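Local atomic coordinates of condensin complex subunit 3 (Schizosaccharomyces pombe, PDB entry 5OQR), a protein that serves as the regulatory subunit of condensin, the complex required to convert interphase chromatin into condensed, mitotic-like chromosomes. Residues L145-E150 with L180-V185; C100-A105 with R138-V143; C207-V212 with K244-M249; L166-P171 with L190-E195. All blocks are in the same frame, centred on the assembly; numbering follows the deposited sequence.

Contact 1. Residues L145-E150 with L180-V185; sequences LSRLQE and LLNIEV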
loop_
_atom_site.group_PDB
_atom_site.type_symbol
_atom_site.label_atom_id
_atom_site.label_comp_id
_atom_site.label_asym_id
_atom_site.label_seq_id
_atom_site.Cartn_x
_atom_site.Cartn_y
_atom_site.Cartn_z
ATOM N N LEU A 145 -32.176 -5.761 -3.708
ATOM C CA LEU A 145 -32.445 -4.369 -4.040
ATOM C C LEU A 145 -31.821 -3.991 -5.377
ATOM O O LEU A 145 -32.416 -3.240 -6.159
ATOM C CB LEU A 145 -31.925 -3.469 -2.920
ATOM C CG LEU A 145 -32.618 -2.116 -2.771
ATOM C CD1 LEU A 145 -32.421 -1.581 -1.368
ATOM C CD2 LEU A 145 -32.098 -1.125 -3.779
ATOM N N SER A 146 -30.628 -4.515 -5.668
ATOM C CA SER A 146 -29.956 -4.207 -6.924
ATOM C C SER A 146 -30.768 -4.620 -8.144
ATOM O O SER A 146 -30.391 -4.264 -9.265
ATOM C CB SER A 146 -28.588 -4.891 -6.968
ATOM O OG SER A 146 -28.721 -6.300 -6.943
ATOM N N ARG A 147 -31.857 -5.365 -7.962
ATOM C CA ARG A 147 -32.720 -5.728 -9.077
ATOM C C ARG A 147 -33.708 -4.629 -9.444
ATOM O O ARG A 147 -34.413 -4.765 -10.450
ATOM C CB ARG A 147 -33.478 -7.014 -8.741
ATOM C CG ARG A 147 -32.581 -8.230 -8.600
ATOM C CD ARG A 147 -32.083 -8.711 -9.955
ATOM N NE ARG A 147 -30.937 -9.608 -9.833
ATOM C CZ ARG A 147 -29.662 -9.231 -9.909
ATOM N NH1 ARG A 147 -29.341 -7.960 -10.114
ATOM N NH2 ARG A 147 -28.699 -10.134 -9.784
ATOM N N LEU A 148 -33.776 -3.552 -8.661
ATOM C CA LEU A 148 -34.657 -2.424 -8.939
ATOM C C LEU A 148 -33.862 -1.142 -9.163
ATOM O O LEU A 148 -34.336 -0.046 -8.857
ATOM C CB LEU A 148 -35.661 -2.235 -7.803
ATOM C CG LEU A 148 -36.544 -3.440 -7.466
ATOM C CD1 LEU A 148 -37.445 -3.116 -6.286
ATOM C CD2 LEU A 148 -37.372 -3.867 -8.667
ATOM N N GLN A 149 -32.650 -1.265 -9.697
ATOM C CA GLN A 149 -31.812 -0.096 -9.924
ATOM C C GLN A 149 -32.383 0.761 -11.046
ATOM O O GLN A 149 -32.808 0.250 -12.086
ATOM C CB GLN A 149 -30.386 -0.524 -10.260
ATOM C CG GLN A 149 -29.635 -1.129 -9.083
ATOM C CD GLN A 149 -28.178 -1.425 -9.392
ATOM O OE1 GLN A 149 -27.312 -1.274 -8.533
ATOM N NE2 GLN A 149 -27.901 -1.854 -10.618
ATOM N N GLU A 150 -32.375 2.075 -10.830
ATOM C CA GLU A 150 -32.941 3.032 -11.776
ATOM C C GLU A 150 -34.259 2.533 -12.359
ATOM O O GLU A 150 -35.252 2.392 -11.643
ATOM C CB GLU A 150 -31.948 3.327 -12.904
ATOM C CG GLU A 150 -30.864 4.343 -12.531
ATOM C CD GLU A 150 -30.703 5.462 -13.552
ATOM O OE1 GLU A 150 -31.399 5.440 -14.590
ATOM O OE2 GLU A 150 -29.876 6.369 -13.314
ATOM N N LEU A 180 -20.322 -4.448 -4.668
ATOM C CA LEU A 180 -19.340 -4.222 -5.719
ATOM C C LEU A 180 -19.677 -5.002 -6.982
ATOM O O LEU A 180 -19.300 -4.588 -8.084
ATOM C CB LEU A 180 -17.955 -4.610 -5.200
ATOM C CG LEU A 180 -16.750 -4.506 -6.135
ATOM C CD1 LEU A 180 -16.699 -3.162 -6.839
ATOM C CD2 LEU A 180 -15.482 -4.745 -5.330
ATOM N N LEU A 181 -20.391 -6.118 -6.848
ATOM C CA LEU A 181 -20.649 -7.007 -7.973
ATOM C C LEU A 181 -21.973 -6.739 -8.676
ATOM O O LEU A 181 -22.204 -7.304 -9.751
ATOM C CB LEU A 181 -20.621 -8.464 -7.501
ATOM C CG LEU A 181 -19.268 -9.171 -7.584
ATOM C CD1 LEU A 181 -19.302 -10.470 -6.800
ATOM C CD2 LEU A 181 -18.896 -9.436 -9.034
ATOM N N ASN A 182 -22.845 -5.904 -8.110
ATOM C CA ASN A 182 -24.162 -5.673 -8.686
ATOM C C ASN A 182 -24.501 -4.206 -8.896
ATOM O O ASN A 182 -25.552 -3.918 -9.476
ATOM C CB ASN A 182 -25.247 -6.305 -7.800
ATOM C CG ASN A 182 -24.998 -7.775 -7.536
ATOM O OD1 ASN A 182 -25.502 -8.641 -8.252
ATOM N ND2 ASN A 182 -24.213 -8.065 -6.507
ATOM N N ILE A 183 -23.653 -3.275 -8.457
ATOM C CA ILE A 183 -23.950 -1.861 -8.651
ATOM C C ILE A 183 -23.730 -1.476 -10.111
ATOM O O ILE A 183 -22.964 -2.108 -10.848
ATOM C CB ILE A 183 -23.097 -0.997 -7.708
ATOM C CG1 ILE A 183 -23.472 0.478 -7.851
ATOM C CG2 ILE A 183 -21.611 -1.196 -7.993
ATOM C CD1 ILE A 183 -23.077 1.320 -6.662
ATOM N N GLU A 184 -24.421 -0.420 -10.536
ATOM C CA GLU A 184 -24.281 0.059 -11.903
ATOM C C GLU A 184 -22.899 0.666 -12.106
ATOM O O GLU A 184 -22.297 1.226 -11.187
ATOM C CB GLU A 184 -25.365 1.088 -12.237
ATOM C CG GLU A 184 -25.010 2.544 -11.921
ATOM C CD GLU A 184 -26.083 3.516 -12.368
ATOM O OE1 GLU A 184 -26.895 3.947 -11.517
ATOM O OE2 GLU A 184 -26.121 3.839 -13.576
ATOM N N VAL A 185 -22.400 0.554 -13.332
ATOM C CA VAL A 185 -21.075 1.042 -13.691
ATOM C C VAL A 185 -21.253 2.323 -14.495
ATOM O O VAL A 185 -21.748 2.295 -15.627
ATOM C CB VAL A 185 -20.285 -0.010 -14.480
ATOM C CG1 VAL A 185 -18.946 0.546 -14.929
ATOM C CG2 VAL A 185 -20.082 -1.257 -13.635
#
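The hydroxyl of S146 sits against N182, OG lying 3.6 Å from N182 CB, while two carbonyls of the preceding helical turn hold it: a hydrogen bond to V143 O and a weaker one to V142 O. With chi1 at 63°, OG stands between the backbone N and the carbonyl carbon, where it can turn back to those oxygens and still face the partner segment. The contact joins successive HEAT repeats. Residues 145-150 leave the end of helix 135-145 in HEAT 3, and residues 180-185 run from the last part of helix 173-182 into the following loop in HEAT 4. Three residues on from S146, the extended chain of Q149 reaches across to the N182-E184 backbone, its OE1 coming 3.4 Å from I183 CA and its NE2 4.2 Å from E184 CB. I183 itself turns its side chain the other way, onto L164 of helix 158-169. On the other flank the chain of R147 bends at chi2 (-74°), which brings NH2 within 3.8 Å of N182 OD1. The approach is oblique, and the guanidinium and amide planes are 55° apart; N182 ND2 is bonded to S178 O within its own helix. At the far end two acidic side chains come together. R160 makes a salt bridge to E184 OE1 and a long, weak ion pair to E150 OE2, which probably offsets their repulsion. The two carboxylates stand nearly at right angles, with E150 OE2 4.2 Å from E184 OE1.

Contact 2. Residues C100-A105 with R138-V143; sequences CCQIIA and RLEAVV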
loop_
_atom_site.group_PDB
_atom_site.type_symbol
_atom_site.label_atom_id
_atom_site.label_comp_id
_atom_site.label_asym_id
_atom_site.label_seq_id
_atom_site.Cartn_x
_atom_site.Cartn_y
_atom_site.Cartn_z
ATOM N N CYS A 100 -35.913 -14.539 3.416
ATOM C CA CYS A 100 -36.808 -13.684 2.641
ATOM C C CYS A 100 -36.029 -12.874 1.612
ATOM O O CYS A 100 -36.373 -12.864 0.424
ATOM C CB CYS A 100 -37.589 -12.760 3.575
ATOM S SG CYS A 100 -39.024 -13.530 4.360
ATOM N N CYS A 101 -34.972 -12.187 2.051
ATOM C CA CYS A 101 -34.134 -11.453 1.110
ATOM C C CYS A 101 -33.479 -12.396 0.112
ATOM O O CYS A 101 -33.376 -12.081 -1.079
ATOM C CB CYS A 101 -33.074 -10.655 1.868
ATOM S SG CYS A 101 -33.737 -9.300 2.859
ATOM N N GLN A 102 -33.028 -13.561 0.581
ATOM C CA GLN A 102 -32.431 -14.545 -0.316
ATOM C C GLN A 102 -33.409 -14.948 -1.410
ATOM O O GLN A 102 -33.066 -14.956 -2.598
ATOM C CB GLN A 102 -31.982 -15.768 0.483
ATOM C CG GLN A 102 -31.288 -16.840 -0.342
ATOM C CD GLN A 102 -30.974 -18.079 0.468
ATOM O OE1 GLN A 102 -31.715 -18.442 1.380
ATOM N NE2 GLN A 102 -29.868 -18.737 0.143
ATOM N N ILE A 103 -34.642 -15.282 -1.026
ATOM C CA ILE A 103 -35.630 -15.730 -2.002
ATOM C C ILE A 103 -35.993 -14.593 -2.949
ATOM O O ILE A 103 -35.957 -14.749 -4.174
ATOM C CB ILE A 103 -36.875 -16.288 -1.288
ATOM C CG1 ILE A 103 -36.494 -17.481 -0.406
ATOM C CG2 ILE A 103 -37.923 -16.721 -2.307
ATOM C CD1 ILE A 103 -37.571 -17.886 0.575
ATOM N N ILE A 104 -36.347 -13.432 -2.396
ATOM C CA ILE A 104 -36.773 -12.313 -3.232
ATOM C C ILE A 104 -35.698 -11.970 -4.252
ATOM O O ILE A 104 -35.996 -11.707 -5.423
ATOM C CB ILE A 104 -37.134 -11.099 -2.356
ATOM C CG1 ILE A 104 -38.399 -11.401 -1.549
ATOM C CG2 ILE A 104 -37.338 -9.847 -3.215
ATOM C CD1 ILE A 104 -38.726 -10.359 -0.517
ATOM N N ALA A 105 -34.433 -11.968 -3.829
ATOM C CA ALA A 105 -33.347 -11.622 -4.741
ATOM C C ALA A 105 -33.340 -12.537 -5.957
ATOM O O ALA A 105 -33.205 -12.077 -7.097
ATOM C CB ALA A 105 -32.006 -11.694 -4.012
ATOM N N ARG A 138 -27.899 -8.022 5.144
ATOM C CA ARG A 138 -27.439 -6.977 4.237
ATOM C C ARG A 138 -26.935 -7.570 2.929
ATOM O O ARG A 138 -27.270 -7.085 1.841
ATOM C CB ARG A 138 -26.342 -6.155 4.909
ATOM C CG ARG A 138 -26.841 -5.226 6.000
ATOM C CD ARG A 138 -25.679 -4.542 6.693
ATOM N NE ARG A 138 -25.135 -5.367 7.770
ATOM C CZ ARG A 138 -23.893 -5.280 8.238
ATOM N NH1 ARG A 138 -23.038 -4.411 7.718
ATOM N NH2 ARG A 138 -23.501 -6.075 9.224
ATOM N N LEU A 139 -26.121 -8.623 3.017
ATOM C CA LEU A 139 -25.582 -9.262 1.824
ATOM C C LEU A 139 -26.692 -9.581 0.830
ATOM O O LEU A 139 -26.670 -9.126 -0.317
ATOM C CB LEU A 139 -24.823 -10.532 2.219
ATOM C CG LEU A 139 -23.768 -11.060 1.241
ATOM C CD1 LEU A 139 -23.031 -12.231 1.868
ATOM C CD2 LEU A 139 -24.369 -11.469 -0.098
ATOM N N GLU A 140 -27.679 -10.367 1.259
ATOM C CA GLU A 140 -28.762 -10.754 0.365
ATOM C C GLU A 140 -29.684 -9.589 0.034
ATOM O O GLU A 140 -30.378 -9.636 -0.987
ATOM C CB GLU A 140 -29.569 -11.893 0.988
ATOM C CG GLU A 140 -28.759 -13.144 1.263
ATOM C CD GLU A 140 -28.253 -13.801 -0.004
ATOM O OE1 GLU A 140 -28.718 -13.421 -1.098
ATOM O OE2 GLU A 140 -27.389 -14.697 0.094
ATOM N N ALA A 141 -29.707 -8.547 0.866
ATOM C CA ALA A 141 -30.614 -7.431 0.625
ATOM C C ALA A 141 -30.156 -6.592 -0.560
ATOM O O ALA A 141 -30.969 -6.213 -1.410
ATOM C CB ALA A 141 -30.729 -6.569 1.881
ATOM N N VAL A 142 -28.858 -6.289 -0.636
ATOM C CA VAL A 142 -28.358 -5.487 -1.750
ATOM C C VAL A 142 -28.542 -6.239 -3.060
ATOM O O VAL A 142 -28.849 -5.643 -4.099
ATOM C CB VAL A 142 -26.884 -5.095 -1.518
ATOM C CG1 VAL A 142 -26.726 -4.385 -0.177
ATOM C CG2 VAL A 142 -25.970 -6.310 -1.589
ATOM N N VAL A 143 -28.367 -7.563 -3.032
ATOM C CA VAL A 143 -28.605 -8.366 -4.228
ATOM C C VAL A 143 -30.061 -8.240 -4.654
ATOM O O VAL A 143 -30.368 -8.035 -5.835
ATOM C CB VAL A 143 -28.217 -9.836 -3.978
ATOM C CG1 VAL A 143 -28.382 -10.656 -5.251
ATOM C CG2 VAL A 143 -26.785 -9.936 -3.471
#
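E140, A105 and C101 carry this helix-helix contact, and E140 has the largest area buried. Its aliphatic part does the touching: CB lies 3.8 Å from C101 CB and 3.9 Å from the backbone N of Q102. The chain then folds over at chi2 (-65°) and runs alongside Q102, bringing OE1 to 4.0 Å from Q102 CA. Q102 leaves its helix along the flank of the interface, and its OE1 is hydrogen-bonded to R99 NH1 of its own helix. C101 lies one turn before A105 and faces the same way. Its SG is turned beside the backbone N (chi1 -68°) and reaches A141 CB at 4.2 Å, a methyl that otherwise leans away from the partner helix and also meets V130. A105, one turn on, rests its CB 4.0 Å from V143 CG1 and equally near the carbonyl oxygen of E140. Small groups on one side and the beginning of a longer chain on the other let the axes of the two segments come within 8.0 Å, at an angle of 24° between their N-to-C directions. The interface is held by van der Waals packing and is buried. Helix 135-145 also meets helix 173-182, where V142 and V143 both touch S178. Helices 94-108 and 135-145 are the second helices of HEAT 2 and HEAT 3, and such side-by-side stacking of equivalent helices in the same direction is the hallmark of a HEAT-repeat solenoid.

Contact 3. Residues C207-V212 with K244-M249; sequences CVYARV and KAAADM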
loop_
_atom_site.group_PDB
_atom_site.type_symbol
_atom_site.label_atom_id
_atom_site.label_comp_id
_atom_site.label_asym_id
_atom_site.label_seq_id
_atom_site.Cartn_x
_atom_site.Cartn_y
_atom_site.Cartn_z
ATOM N N CYS A 207 -11.789 -8.648 -7.194
ATOM C CA CYS A 207 -13.057 -8.536 -7.906
ATOM C C CYS A 207 -13.079 -7.322 -8.824
ATOM O O CYS A 207 -13.711 -7.362 -9.885
ATOM C CB CYS A 207 -14.217 -8.466 -6.913
ATOM S SG CYS A 207 -15.027 -10.050 -6.636
ATOM N N VAL A 208 -12.397 -6.242 -8.441
ATOM C CA VAL A 208 -12.421 -5.030 -9.253
ATOM C C VAL A 208 -11.780 -5.291 -10.609
ATOM O O VAL A 208 -12.292 -4.862 -11.649
ATOM C CB VAL A 208 -11.725 -3.870 -8.515
ATOM C CG1 VAL A 208 -11.939 -2.566 -9.267
ATOM C CG2 VAL A 208 -12.238 -3.740 -7.088
ATOM N N TYR A 209 -10.652 -6.002 -10.620
ATOM C CA TYR A 209 -9.972 -6.307 -11.872
ATOM C C TYR A 209 -10.596 -7.493 -12.592
ATOM O O TYR A 209 -10.605 -7.527 -13.828
ATOM C CB TYR A 209 -8.493 -6.598 -11.612
ATOM C CG TYR A 209 -7.790 -5.563 -10.765
ATOM C CD1 TYR A 209 -7.493 -4.307 -11.273
ATOM C CD2 TYR A 209 -7.411 -5.849 -9.461
ATOM C CE1 TYR A 209 -6.848 -3.361 -10.503
ATOM C CE2 TYR A 209 -6.765 -4.912 -8.684
ATOM C CZ TYR A 209 -6.484 -3.669 -9.209
ATOM O OH TYR A 209 -5.838 -2.729 -8.436
ATOM N N ALA A 210 -11.126 -8.464 -11.847
ATOM C CA ALA A 210 -11.561 -9.718 -12.451
ATOM C C ALA A 210 -12.961 -9.620 -13.043
ATOM O O ALA A 210 -13.235 -10.225 -14.085
ATOM C CB ALA A 210 -11.508 -10.838 -11.412
ATOM N N ARG A 211 -13.858 -8.876 -12.405
ATOM C CA ARG A 211 -15.260 -8.863 -12.808
ATOM C C ARG A 211 -15.794 -7.476 -13.121
ATOM O O ARG A 211 -16.510 -7.309 -14.110
ATOM C CB ARG A 211 -16.130 -9.489 -11.706
ATOM C CG ARG A 211 -15.608 -10.811 -11.156
ATOM C CD ARG A 211 -16.648 -11.912 -11.253
ATOM N NE ARG A 211 -16.807 -12.394 -12.622
ATOM C CZ ARG A 211 -17.588 -13.411 -12.974
ATOM N NH1 ARG A 211 -17.664 -13.777 -14.247
ATOM N NH2 ARG A 211 -18.291 -14.065 -12.058
ATOM N N VAL A 212 -15.459 -6.472 -12.312
ATOM C CA VAL A 212 -16.149 -5.191 -12.403
ATOM C C VAL A 212 -15.628 -4.365 -13.572
ATOM O O VAL A 212 -16.406 -3.731 -14.292
ATOM C CB VAL A 212 -16.021 -4.426 -11.073
ATOM C CG1 VAL A 212 -16.937 -3.212 -11.077
ATOM C CG2 VAL A 212 -16.346 -5.333 -9.895
ATOM N N LYS A 244 -2.241 -10.992 -10.004
ATOM C CA LYS A 244 -2.422 -11.806 -11.201
ATOM C C LYS A 244 -3.660 -11.377 -11.976
ATOM O O LYS A 244 -3.662 -11.393 -13.212
ATOM C CB LYS A 244 -2.522 -13.281 -10.820
ATOM C CG LYS A 244 -1.755 -14.220 -11.725
ATOM C CD LYS A 244 -2.197 -14.121 -13.169
ATOM C CE LYS A 244 -1.540 -15.206 -14.006
ATOM N NZ LYS A 244 -1.777 -15.024 -15.461
ATOM N N ALA A 245 -4.726 -11.000 -11.268
ATOM C CA ALA A 245 -5.951 -10.580 -11.939
ATOM C C ALA A 245 -5.749 -9.267 -12.681
ATOM O O ALA A 245 -6.305 -9.069 -13.765
ATOM C CB ALA A 245 -7.087 -10.452 -10.924
ATOM N N ALA A 246 -4.961 -8.354 -12.109
ATOM C CA ALA A 246 -4.698 -7.083 -12.773
ATOM C C ALA A 246 -3.815 -7.277 -13.998
ATOM O O ALA A 246 -4.005 -6.608 -15.019
ATOM C CB ALA A 246 -4.049 -6.109 -11.793
ATOM N N ALA A 247 -2.845 -8.188 -13.913
ATOM C CA ALA A 247 -1.988 -8.467 -15.058
ATOM C C ALA A 247 -2.760 -9.144 -16.183
ATOM O O ALA A 247 -2.446 -8.937 -17.360
ATOM C CB ALA A 247 -0.807 -9.333 -14.626
ATOM N N ASP A 248 -3.769 -9.951 -15.845
ATOM C CA ASP A 248 -4.567 -10.611 -16.874
ATOM C C ASP A 248 -5.504 -9.626 -17.559
ATOM O O ASP A 248 -5.702 -9.695 -18.776
ATOM C CB ASP A 248 -5.355 -11.770 -16.263
ATOM C CG ASP A 248 -4.512 -13.019 -16.076
ATOM O OD1 ASP A 248 -3.270 -12.906 -16.065
ATOM O OD2 ASP A 248 -5.091 -14.116 -15.939
ATOM N N MET A 249 -6.097 -8.707 -16.795
ATOM C CA MET A 249 -6.913 -7.660 -17.398
ATOM C C MET A 249 -6.085 -6.813 -18.348
ATOM O O MET A 249 -6.569 -6.393 -19.404
ATOM C CB MET A 249 -7.525 -6.787 -16.305
ATOM C CG MET A 249 -8.210 -5.514 -16.806
ATOM S SD MET A 249 -8.457 -4.314 -15.488
ATOM C CE MET A 249 -6.764 -3.855 -15.128
#
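Helices 202-212 and 240-257 pass each other at Y209 and A246, whose CA atoms are 5.4 Å apart. The axes of the two segments approach to 8.3 Å and their N-to-C directions diverge by 42°. The first helix widens into a pi-type turn at 208-212, where C207 O accepts from both R211 N and V212 N. Y209 is the central side chain of the interface. Its first torsion sets CG beside the backbone N and swings the ring out next to the partner helix, and the rotation about CB-CG presents one face to A246. The methyl of A246 sits over the middle of that face, with CB 3.9 Å from the ring centroid and 10° off the normal, a CH-pi contact. M249, one turn further on, bends its chain at chi3 (68°) and brings CE obliquely to the ring, 3.9 Å from Y209 CD1. At the other end, Y209 CB meets A245 CB at 4.2 Å, and the methyl of A210 reaches the same alanine at the edge of the contact. The ring lies at the side of the crossing, between A246 and the side chains of I230 and W233 of helix 224-235, which also touch it; I230 meets M249 as well. Helix 240-257, the second helix of HEAT 5, is thus packed on the helix preceding that repeat, a continuation of the stacked alpha-helical solenoid.

Contact 4. Residues L166-P171 with L190-E195; sequences LLQNDP and LPFILE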
loop_
_atom_site.group_PDB
_atom_site.type_symbol
_atom_site.label_atom_id
_atom_site.label_comp_id
_atom_site.label_asym_id
_atom_site.label_seq_id
_atom_site.Cartn_x
_atom_site.Cartn_y
_atom_site.Cartn_z
ATOM N N LEU A 166 -22.852 1.757 1.392
ATOM C CA LEU A 166 -22.447 0.510 2.033
ATOM C C LEU A 166 -21.129 0.002 1.462
ATOM O O LEU A 166 -20.220 -0.367 2.213
ATOM C CB LEU A 166 -23.541 -0.544 1.864
ATOM C CG LEU A 166 -24.849 -0.265 2.600
ATOM C CD1 LEU A 166 -25.911 -1.248 2.167
ATOM C CD2 LEU A 166 -24.642 -0.333 4.104
ATOM N N LEU A 167 -21.022 -0.031 0.135
ATOM C CA LEU A 167 -19.780 -0.375 -0.547
ATOM C C LEU A 167 -18.601 0.348 0.086
ATOM O O LEU A 167 -17.499 -0.199 0.182
ATOM C CB LEU A 167 -19.886 -0.013 -2.030
ATOM C CG LEU A 167 -18.615 -0.137 -2.870
ATOM C CD1 LEU A 167 -18.230 -1.593 -3.016
ATOM C CD2 LEU A 167 -18.809 0.513 -4.227
ATOM N N GLN A 168 -18.836 1.580 0.525
ATOM C CA GLN A 168 -17.777 2.460 0.991
ATOM C C GLN A 168 -17.529 2.360 2.488
ATOM O O GLN A 168 -16.390 2.552 2.932
ATOM C CB GLN A 168 -18.132 3.900 0.613
ATOM C CG GLN A 168 -17.111 4.951 0.998
ATOM C CD GLN A 168 -17.512 6.356 0.560
ATOM O OE1 GLN A 168 -16.930 7.336 1.018
ATOM N NE2 GLN A 168 -18.503 6.465 -0.323
ATOM N N ASN A 169 -18.560 2.054 3.280
ATOM C CA ASN A 169 -18.447 2.080 4.732
ATOM C C ASN A 169 -18.878 0.797 5.427
ATOM O O ASN A 169 -18.678 0.690 6.642
ATOM C CB ASN A 169 -19.272 3.241 5.307
ATOM C CG ASN A 169 -18.742 4.596 4.889
ATOM O OD1 ASN A 169 -19.183 5.169 3.893
ATOM N ND2 ASN A 169 -17.782 5.114 5.646
ATOM N N ASP A 170 -19.453 -0.167 4.719
ATOM C CA ASP A 170 -19.918 -1.379 5.378
ATOM C C ASP A 170 -18.737 -2.099 6.029
ATOM O O ASP A 170 -17.705 -2.298 5.373
ATOM C CB ASP A 170 -20.607 -2.309 4.382
ATOM C CG ASP A 170 -21.227 -3.517 5.052
ATOM O OD1 ASP A 170 -20.473 -4.399 5.516
ATOM O OD2 ASP A 170 -22.472 -3.588 5.115
ATOM N N PRO A 171 -18.844 -2.508 7.297
ATOM C CA PRO A 171 -17.706 -3.176 7.952
ATOM C C PRO A 171 -17.486 -4.611 7.506
ATOM O O PRO A 171 -16.443 -5.185 7.843
ATOM C CB PRO A 171 -18.074 -3.115 9.439
ATOM C CG PRO A 171 -19.558 -3.073 9.449
ATOM C CD PRO A 171 -19.963 -2.293 8.230
ATOM N N LEU A 190 -18.200 5.087 -10.754
ATOM C CA LEU A 190 -16.851 4.610 -11.052
ATOM C C LEU A 190 -15.853 4.957 -9.955
ATOM O O LEU A 190 -15.136 4.052 -9.496
ATOM C CB LEU A 190 -16.423 5.168 -12.416
ATOM C CG LEU A 190 -15.208 4.606 -13.163
ATOM C CD1 LEU A 190 -14.585 3.417 -12.475
ATOM C CD2 LEU A 190 -15.615 4.234 -14.581
ATOM N N PRO A 191 -15.755 6.201 -9.482
ATOM C CA PRO A 191 -14.713 6.518 -8.490
ATOM C C PRO A 191 -14.741 5.626 -7.262
ATOM O O PRO A 191 -13.695 5.416 -6.635
ATOM C CB PRO A 191 -15.015 7.978 -8.127
ATOM C CG PRO A 191 -15.758 8.517 -9.290
ATOM C CD PRO A 191 -16.570 7.380 -9.816
ATOM N N PHE A 192 -15.905 5.089 -6.900
ATOM C CA PHE A 192 -16.016 4.323 -5.666
ATOM C C PHE A 192 -15.610 2.868 -5.853
ATOM O O PHE A 192 -15.053 2.265 -4.929
ATOM C CB PHE A 192 -17.443 4.412 -5.126
ATOM C CG PHE A 192 -17.910 5.820 -4.900
ATOM C CD1 PHE A 192 -17.755 6.427 -3.666
ATOM C CD2 PHE A 192 -18.494 6.542 -5.929
ATOM C CE1 PHE A 192 -18.179 7.724 -3.459
ATOM C CE2 PHE A 192 -18.920 7.839 -5.728
ATOM C CZ PHE A 192 -18.763 8.431 -4.492
ATOM N N ILE A 193 -15.868 2.285 -7.027
ATOM C CA ILE A 193 -15.439 0.911 -7.261
ATOM C C ILE A 193 -13.923 0.852 -7.384
ATOM O O ILE A 193 -13.296 -0.128 -6.964
ATOM C CB ILE A 193 -16.136 0.316 -8.501
ATOM C CG1 ILE A 193 -15.582 0.918 -9.798
ATOM C CG2 ILE A 193 -17.648 0.526 -8.411
ATOM C CD1 ILE A 193 -16.146 0.298 -11.057
ATOM N N LEU A 194 -13.309 1.895 -7.945
ATOM C CA LEU A 194 -11.856 1.933 -8.046
ATOM C C LEU A 194 -11.212 2.041 -6.672
ATOM O O LEU A 194 -10.145 1.464 -6.434
ATOM C CB LEU A 194 -11.428 3.098 -8.938
ATOM C CG LEU A 194 -11.253 2.804 -10.431
ATOM C CD1 LEU A 194 -12.228 1.746 -10.943
ATOM C CD2 LEU A 194 -11.395 4.095 -11.229
ATOM N N GLU A 195 -11.842 2.772 -5.752
ATOM C CA GLU A 195 -11.340 2.810 -4.385
ATOM C C GLU A 195 -11.242 1.410 -3.796
ATOM O O GLU A 195 -10.347 1.138 -2.988
ATOM C CB GLU A 195 -12.239 3.690 -3.519
ATOM C CG GLU A 195 -11.727 3.889 -2.102
ATOM C CD GLU A 195 -12.656 4.736 -1.258
ATOM O OE1 GLU A 195 -13.884 4.512 -1.317
ATOM O OE2 GLU A 195 -12.160 5.629 -0.539
#
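L167 makes the buried, apolar side of this contact with F192 and I193. From the last turns of helix 158-169 its CD2 branch points into the start of helix 190-195, 4.2 Å from F192 CB and 4.3 Å from I193 CG2. V179 and L180 of helix 173-182 press on the same leucine, and L180 also meets I193, so this side is an apolar cluster closed on several sides. Within HEAT 4 the helices 158-169 and 173-182 form the pair usual for such repeats, and the short helix 190-195, whose first residues still belong to HEAT 4, packs against both helices of that pair, through L167 and L180. The backbones stay further apart here than in a close helix pair, with Q168 CA and F192 CA the nearest at 7.1 Å, and side chains span the gap. The other side, made by Q168, the F192 ring and E195, is partly exposed, yet it holds the closest approach of the contact. Q168 extends fully, with CG opposite the backbone N (chi1 -179°), and lays its amide obliquely beside the F192 ring, planes 38° apart. NE2 of Q168 lies 3.4 Å from F192 CE1 and equally near CD1. One turn beyond F192, E195 stretches its own chain back toward Q168, and its OE1 comes 4.0 Å from Q168 CG, a glancing touch rather than a polar pairing. The other oxygen, E195 OE2, has its salt-bridge partner outside both segments, a basic side chain of another protein's chain, and an aromatic side chain of that chain packs on L166.

In the fold
Along the chain contact 2 comes first, contacts 1 and 4 interleave, and contact 3 follows. Contact 2 joins HEAT 2 to HEAT 3, and contact 1, with its centre about 12 Å from that of contact 2, joins HEAT 3 to HEAT 4. L180 ties contact 1 to two others, its CB lying 3.7 Å from L167 CD1 of contact 4 and its CD2 3.8 Å from V208 CG2 of contact 3. Contacts 3 and 4, centres about 17 Å apart, also meet where V212 CG1 lies 3.6 Å from I193 CD1. A salt bridge from R138 NH1 to D170 OD2, 2.8 Å, links contacts 2 and 4. Of the four, contact 4 is the one bordered by the partner protein.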